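Local structure of periplasmic protein TorT (Vibrio parahaemolyticus, 3O1I) at residues A127-K132 with I195-G200; G123-E128 with K240-P245. The protein probably acts as the periplasmic binding protein that partners the sensor kinase TorS in detecting trimethylamine N-oxide. All coordinates share one frame; numbering follows the deposited sequence.

Contact 1 of 2, residues A127-K132 with I195-G200; sequences AERHPK and IDYIVG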
loop_
_atom_site.group_PDB
_atom_site.type_symbol
_atom_site.label_atom_id
_atom_site.label_comp_id
_atom_site.label_asym_id
_atom_site.label_seq_id
_atom_site.Cartn_x
_atom_site.Cartn_y
_atom_site.Cartn_z
ATOM N N ALA D 127 44.788 -7.490 -5.268
ATOM C CA ALA D 127 46.147 -7.016 -5.521
ATOM C C ALA D 127 47.068 -8.226 -5.681
ATOM O O ALA D 127 48.166 -8.127 -6.227
ATOM C CB ALA D 127 46.616 -6.150 -4.365
ATOM N N GLU D 128 46.594 -9.370 -5.194
ATOM C CA GLU D 128 47.333 -10.622 -5.236
ATOM C C GLU D 128 46.928 -11.407 -6.470
ATOM O O GLU D 128 47.567 -12.383 -6.846
ATOM C CB GLU D 128 47.020 -11.431 -3.972
ATOM C CG GLU D 128 47.666 -12.812 -3.899
ATOM C CD GLU D 128 47.348 -13.541 -2.596
ATOM O OE1 GLU D 128 46.148 -13.670 -2.261
ATOM O OE2 GLU D 128 48.296 -13.988 -1.913
ATOM N N ARG D 129 45.850 -10.961 -7.094
ATOM C CA ARG D 129 45.324 -11.606 -8.286
ATOM C C ARG D 129 45.730 -10.768 -9.498
ATOM O O ARG D 129 45.651 -11.212 -10.640
ATOM C CB ARG D 129 43.801 -11.677 -8.173
ATOM C CG ARG D 129 43.103 -12.497 -9.240
ATOM C CD ARG D 129 41.622 -12.129 -9.305
ATOM N NE ARG D 129 40.861 -13.019 -10.176
ATOM C CZ ARG D 129 40.672 -14.307 -9.923
ATOM N NH1 ARG D 129 41.190 -14.836 -8.827
ATOM N NH2 ARG D 129 39.973 -15.065 -10.757
ATOM N N HIS D 130 46.171 -9.545 -9.226
ATOM C CA HIS D 130 46.580 -8.616 -10.268
ATOM C C HIS D 130 47.742 -7.758 -9.813
ATOM O O HIS D 130 47.637 -6.531 -9.715
ATOM C CB HIS D 130 45.403 -7.738 -10.668
ATOM C CG HIS D 130 44.396 -8.451 -11.504
ATOM N ND1 HIS D 130 44.626 -8.770 -12.824
ATOM C CD2 HIS D 130 43.182 -8.966 -11.195
ATOM C CE1 HIS D 130 43.597 -9.451 -13.294
ATOM N NE2 HIS D 130 42.707 -9.584 -12.326
ATOM N N PRO D 131 48.876 -8.403 -9.523
ATOM C CA PRO D 131 50.079 -7.706 -9.072
ATOM C C PRO D 131 50.492 -6.617 -10.046
ATOM O O PRO D 131 50.208 -6.703 -11.243
ATOM C CB PRO D 131 51.106 -8.829 -8.985
ATOM C CG PRO D 131 50.255 -10.015 -8.599
ATOM C CD PRO D 131 49.085 -9.862 -9.531
ATOM N N LYS D 132 51.154 -5.592 -9.523
ATOM C CA LYS D 132 51.614 -4.492 -10.353
ATOM C C LYS D 132 52.230 -5.057 -11.622
ATOM O O LYS D 132 53.094 -5.934 -11.572
ATOM C CB LYS D 132 52.656 -3.651 -9.610
ATOM C CG LYS D 132 53.166 -2.458 -10.405
ATOM C CD LYS D 132 52.026 -1.508 -10.730
ATOM C CE LYS D 132 52.431 -0.474 -11.762
ATOM N NZ LYS D 132 51.279 0.396 -12.135
ATOM N N ILE D 195 34.481 -2.573 -17.009
ATOM C CA ILE D 195 34.525 -3.248 -15.726
ATOM C C ILE D 195 34.908 -4.714 -15.721
ATOM O O ILE D 195 34.242 -5.553 -16.326
ATOM C CB ILE D 195 33.193 -3.094 -14.982
ATOM C CG1 ILE D 195 32.785 -1.619 -14.976
ATOM C CG2 ILE D 195 33.328 -3.619 -13.559
ATOM C CD1 ILE D 195 33.880 -0.675 -14.498
ATOM N N ASP D 196 35.992 -4.998 -15.003
ATOM C CA ASP D 196 36.512 -6.349 -14.836
ATOM C C ASP D 196 35.885 -6.951 -13.580
ATOM O O ASP D 196 35.288 -8.031 -13.629
ATOM C CB ASP D 196 38.032 -6.311 -14.686
ATOM C CG ASP D 196 38.731 -5.883 -15.959
ATOM O OD1 ASP D 196 38.649 -6.634 -16.952
ATOM O OD2 ASP D 196 39.356 -4.800 -15.971
ATOM N N TYR D 197 36.022 -6.235 -12.460
ATOM C CA TYR D 197 35.471 -6.668 -11.174
ATOM C C TYR D 197 34.543 -5.629 -10.554
ATOM O O TYR D 197 34.609 -4.436 -10.871
ATOM C CB TYR D 197 36.581 -6.924 -10.147
ATOM C CG TYR D 197 37.619 -7.934 -10.542
ATOM C CD1 TYR D 197 38.918 -7.534 -10.851
ATOM C CD2 TYR D 197 37.318 -9.291 -10.575
ATOM C CE1 TYR D 197 39.896 -8.466 -11.179
ATOM C CE2 TYR D 197 38.285 -10.234 -10.904
ATOM C CZ TYR D 197 39.573 -9.818 -11.203
ATOM O OH TYR D 197 40.534 -10.759 -11.501
ATOM N N ILE D 198 33.691 -6.109 -9.655
ATOM C CA ILE D 198 32.777 -5.264 -8.902
ATOM C C ILE D 198 32.990 -5.642 -7.437
ATOM O O ILE D 198 32.805 -6.800 -7.045
ATOM C CB ILE D 198 31.280 -5.528 -9.212
ATOM C CG1 ILE D 198 30.952 -5.252 -10.672
ATOM C CG2 ILE D 198 30.416 -4.619 -8.354
ATOM C CD1 ILE D 198 29.514 -5.635 -11.021
ATOM N N VAL D 199 33.406 -4.674 -6.634
ATOM C CA VAL D 199 33.584 -4.909 -5.210
ATOM C C VAL D 199 32.572 -4.044 -4.484
ATOM O O VAL D 199 32.622 -2.815 -4.563
ATOM C CB VAL D 199 35.009 -4.559 -4.729
ATOM C CG1 VAL D 199 35.979 -5.570 -5.269
ATOM C CG2 VAL D 199 35.411 -3.174 -5.188
ATOM N N GLY D 200 31.633 -4.687 -3.799
ATOM C CA GLY D 200 30.630 -3.929 -3.082
ATOM C C GLY D 200 30.017 -4.652 -1.902
ATOM O O GLY D 200 30.527 -5.682 -1.461
#

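Contact 2 of 2, residues G123-E128 with K240-P245; sequences GKYLAE and KVLFAP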
loop_
_atom_site.group_PDB
_atom_site.type_symbol
_atom_site.label_atom_id
_atom_site.label_comp_id
_atom_site.label_asym_id
_atom_site.label_seq_id
_atom_site.Cartn_x
_atom_site.Cartn_y
_atom_site.Cartn_z
ATOM N N GLY D 123 40.775 -5.909 -0.893
ATOM C CA GLY D 123 41.718 -5.349 -1.843
ATOM C C GLY D 123 42.954 -6.229 -1.961
ATOM O O GLY D 123 43.551 -6.354 -3.036
ATOM N N LYS D 124 43.337 -6.847 -0.846
ATOM C CA LYS D 124 44.500 -7.727 -0.805
ATOM C C LYS D 124 44.269 -8.908 -1.744
ATOM O O LYS D 124 45.198 -9.370 -2.395
ATOM C CB LYS D 124 44.733 -8.228 0.630
ATOM C CG LYS D 124 46.193 -8.478 1.001
ATOM C CD LYS D 124 46.366 -8.815 2.490
ATOM C CE LYS D 124 45.706 -10.146 2.870
ATOM N NZ LYS D 124 45.919 -10.515 4.309
ATOM N N TYR D 125 43.032 -9.395 -1.815
ATOM C CA TYR D 125 42.719 -10.521 -2.690
ATOM C C TYR D 125 42.887 -10.152 -4.155
ATOM O O TYR D 125 43.302 -10.974 -4.968
ATOM C CB TYR D 125 41.284 -11.002 -2.480
ATOM C CG TYR D 125 40.802 -11.972 -3.544
ATOM C CD1 TYR D 125 40.674 -13.332 -3.268
ATOM C CD2 TYR D 125 40.455 -11.524 -4.822
ATOM C CE1 TYR D 125 40.203 -14.225 -4.234
ATOM C CE2 TYR D 125 39.988 -12.406 -5.798
ATOM C CZ TYR D 125 39.860 -13.755 -5.496
ATOM O OH TYR D 125 39.358 -14.631 -6.435
ATOM N N LEU D 126 42.550 -8.920 -4.502
ATOM C CA LEU D 126 42.665 -8.506 -5.886
ATOM C C LEU D 126 44.066 -8.033 -6.243
ATOM O O LEU D 126 44.487 -8.163 -7.393
ATOM C CB LEU D 126 41.632 -7.423 -6.195
ATOM C CG LEU D 126 40.182 -7.910 -6.111
ATOM C CD1 LEU D 126 39.262 -6.726 -6.265
ATOM C CD2 LEU D 126 39.897 -8.950 -7.179
ATOM N N ALA D 127 44.788 -7.490 -5.268
ATOM C CA ALA D 127 46.147 -7.016 -5.521
ATOM C C ALA D 127 47.068 -8.226 -5.681
ATOM O O ALA D 127 48.166 -8.127 -6.227
ATOM C CB ALA D 127 46.616 -6.150 -4.365
ATOM N N GLU D 128 46.594 -9.370 -5.194
ATOM C CA GLU D 128 47.333 -10.622 -5.236
ATOM C C GLU D 128 46.928 -11.407 -6.470
ATOM O O GLU D 128 47.567 -12.383 -6.846
ATOM C CB GLU D 128 47.020 -11.431 -3.972
ATOM C CG GLU D 128 47.666 -12.812 -3.899
ATOM C CD GLU D 128 47.348 -13.541 -2.596
ATOM O OE1 GLU D 128 46.148 -13.670 -2.261
ATOM O OE2 GLU D 128 48.296 -13.988 -1.913
ATOM N N LYS D 240 30.027 -18.207 -8.238
ATOM C CA LYS D 240 29.337 -17.033 -8.734
ATOM C C LYS D 240 29.985 -15.823 -8.071
ATOM O O LYS D 240 29.835 -14.691 -8.529
ATOM C CB LYS D 240 27.855 -17.125 -8.401
ATOM C CG LYS D 240 27.175 -18.370 -8.976
ATOM C CD LYS D 240 27.228 -18.397 -10.500
ATOM C CE LYS D 240 26.304 -19.473 -11.057
ATOM N NZ LYS D 240 26.134 -19.363 -12.531
ATOM N N VAL D 241 30.723 -16.072 -6.991
ATOM C CA VAL D 241 31.427 -15.011 -6.270
ATOM C C VAL D 241 32.889 -15.429 -6.119
ATOM O O VAL D 241 33.184 -16.604 -5.960
ATOM C CB VAL D 241 30.827 -14.766 -4.846
ATOM C CG1 VAL D 241 31.507 -13.569 -4.200
ATOM C CG2 VAL D 241 29.331 -14.521 -4.929
ATOM N N LEU D 242 33.809 -14.479 -6.168
ATOM C CA LEU D 242 35.212 -14.829 -6.035
ATOM C C LEU D 242 35.688 -14.825 -4.594
ATOM O O LEU D 242 36.032 -15.868 -4.036
ATOM C CB LEU D 242 36.083 -13.877 -6.855
ATOM C CG LEU D 242 35.773 -13.896 -8.351
ATOM C CD1 LEU D 242 36.712 -12.977 -9.088
ATOM C CD2 LEU D 242 35.893 -15.318 -8.872
ATOM N N PHE D 243 35.699 -13.645 -3.992
ATOM C CA PHE D 243 36.163 -13.486 -2.621
ATOM C C PHE D 243 35.080 -12.933 -1.689
ATOM O O PHE D 243 33.960 -12.666 -2.122
ATOM C CB PHE D 243 37.388 -12.571 -2.635
ATOM C CG PHE D 243 37.958 -12.309 -1.285
ATOM C CD1 PHE D 243 38.280 -13.361 -0.440
ATOM C CD2 PHE D 243 38.167 -11.007 -0.851
ATOM C CE1 PHE D 243 38.776 -13.121 0.830
ATOM C CE2 PHE D 243 38.662 -10.755 0.417
ATOM C CZ PHE D 243 38.977 -11.812 1.257
ATOM N N ALA D 244 35.423 -12.782 -0.410
ATOM C CA ALA D 244 34.512 -12.262 0.607
ATOM C C ALA D 244 35.077 -12.456 2.015
ATOM O O ALA D 244 35.173 -13.583 2.512
ATOM C CB ALA D 244 33.154 -12.943 0.508
ATOM N N PRO D 245 35.473 -11.356 2.674
ATOM C CA PRO D 245 36.014 -11.464 4.028
ATOM C C PRO D 245 34.885 -11.655 5.034
ATOM O O PRO D 245 33.975 -10.840 5.088
ATOM C CB PRO D 245 36.710 -10.123 4.222
ATOM C CG PRO D 245 35.834 -9.191 3.454
ATOM C CD PRO D 245 35.619 -9.975 2.172
#

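Contact 1 of 2, residues A127-K132 with I195-G200
Tyr-197 of strand 197-200 reaches to the loop after helix 116-127, where its hydroxyl lies between the side chains of Arg-129 and His-130. The backbones stay far apart: the nearest CA atoms, of His-130 and Asp-196, are 11.3 Å from each other, and the contact buries 124 Å² in all, most of it on the tyrosine. The bond from CA to CB of Tyr-197 points toward 127-132, and with CG beside the backbone N and opposite the carbonyl carbon (chi1 -57°) the ring's course is set from there. Tyr-197 CE1 comes within 3.2 Å of His-130 NE2, while Tyr-197 CE2 is 3.9 Å from Arg-129 NE. Next along, Tyr-197 CZ is 3.3 Å from His-130 NE2. The two aromatic rings meet rim to rim, their centroids 5.3 Å apart and their planes inclined at 63°, and neither covers the other's face. At the tip, OH of Tyr-197 is modelled 2.6 Å from His-130 NE2, near the imidazole plane, in a hydrogen bond whose donor may be either group. A second, weak hydrogen bond runs from Arg-129 NE to the same oxygen, strongly bent at 124°; here the hydroxyl sits at the edge of the guanidinium. Arg-129 arrives there with its chain extended from CG to NE. Because OH is modelled too close to Arg-129 CD, its exact place is doubtful, and so are the fine details of both bonds. Thr-137 also packs against the side chain of Tyr-197, whose backbone is hydrogen-bonded to Ala-140 of strand 137-142. The contact joins a strand of the parallel sheet to the loop between helix 116-127 and the neighbouring strand 137-142, in one lobe of the type I periplasmic binding protein fold.

Contact 2 of 2, residues G123-E128 with K240-P245
This is an apolar contact built on reciprocal CH-pi interactions, joining helix 116-127 to the segment that runs into strand 244-246; no hydrogen bond crosses it. Tyr-125 carries the helix side, Phe-243 and Leu-242 the other, and the CA atoms of Tyr-125 and Phe-243 are 7.2 Å apart. The two aromatic planes lie within 8° of parallel but are slid past one another, with centroids 5.0 Å apart, so the rings barely overlap. Each ring is met instead by the other's CB. CB of Phe-243 stands 3.5 Å from the Tyr-125 centroid, over the middle of that face, which makes a clear CH-pi contact. The reverse one is less centred: Tyr-125 CB is 3.9 Å from the Phe-243 centroid and 26° off the ring normal. Both side chains have CG anti to the backbone N (chi1 168° for Tyr-125), and they run in opposite directions, an arrangement that places each CB over the other ring. Leu-242 meets the far end of the tyrosine, crossing it at about a right angle, with Leu-242 CB 3.4 Å from Tyr-125 OH and 4.0 Å from Tyr-125 CZ. Leu-126 CG borders the Tyr-125 ring in its plane, while Pro-245 N lies over the face of Phe-243 opposite the tyrosine. Beyond the pair, Phe-243 also packs on Val-224. The backbone of Leu-242 is hydrogen-bonded to Leu-223, which sets this segment beside strand 222-225, outermost in the four-stranded parallel sheet within this chain, while Phe-243 packs against Glu-121 and Ala-122 of helix 116-127.

Overall arrangement
Contacts 1 and 2 are neighbours in one lobe, their centres about 7 Å apart, and both start from overlapping parts of the chain, sharing Ala-127 and Glu-128. Apolar side chains bridge them: Leu-126 CD1 is 3.6 Å from Val-199 CG1, and Leu-126 CD2 lies 4.0 Å from Tyr-197 CE1. Leu-242 of contact 2 also meets the tyrosine, with Leu-242 CD1 3.6 Å from Tyr-197 CE2. These contacts join helix 116-127, strand 197-200 and the 240-245 segment through shared apolar packing. In type I binding proteins ligands bind in the cleft between lobes; contact 1, centred about 22 Å from the centre of the chain, probably faces away from it.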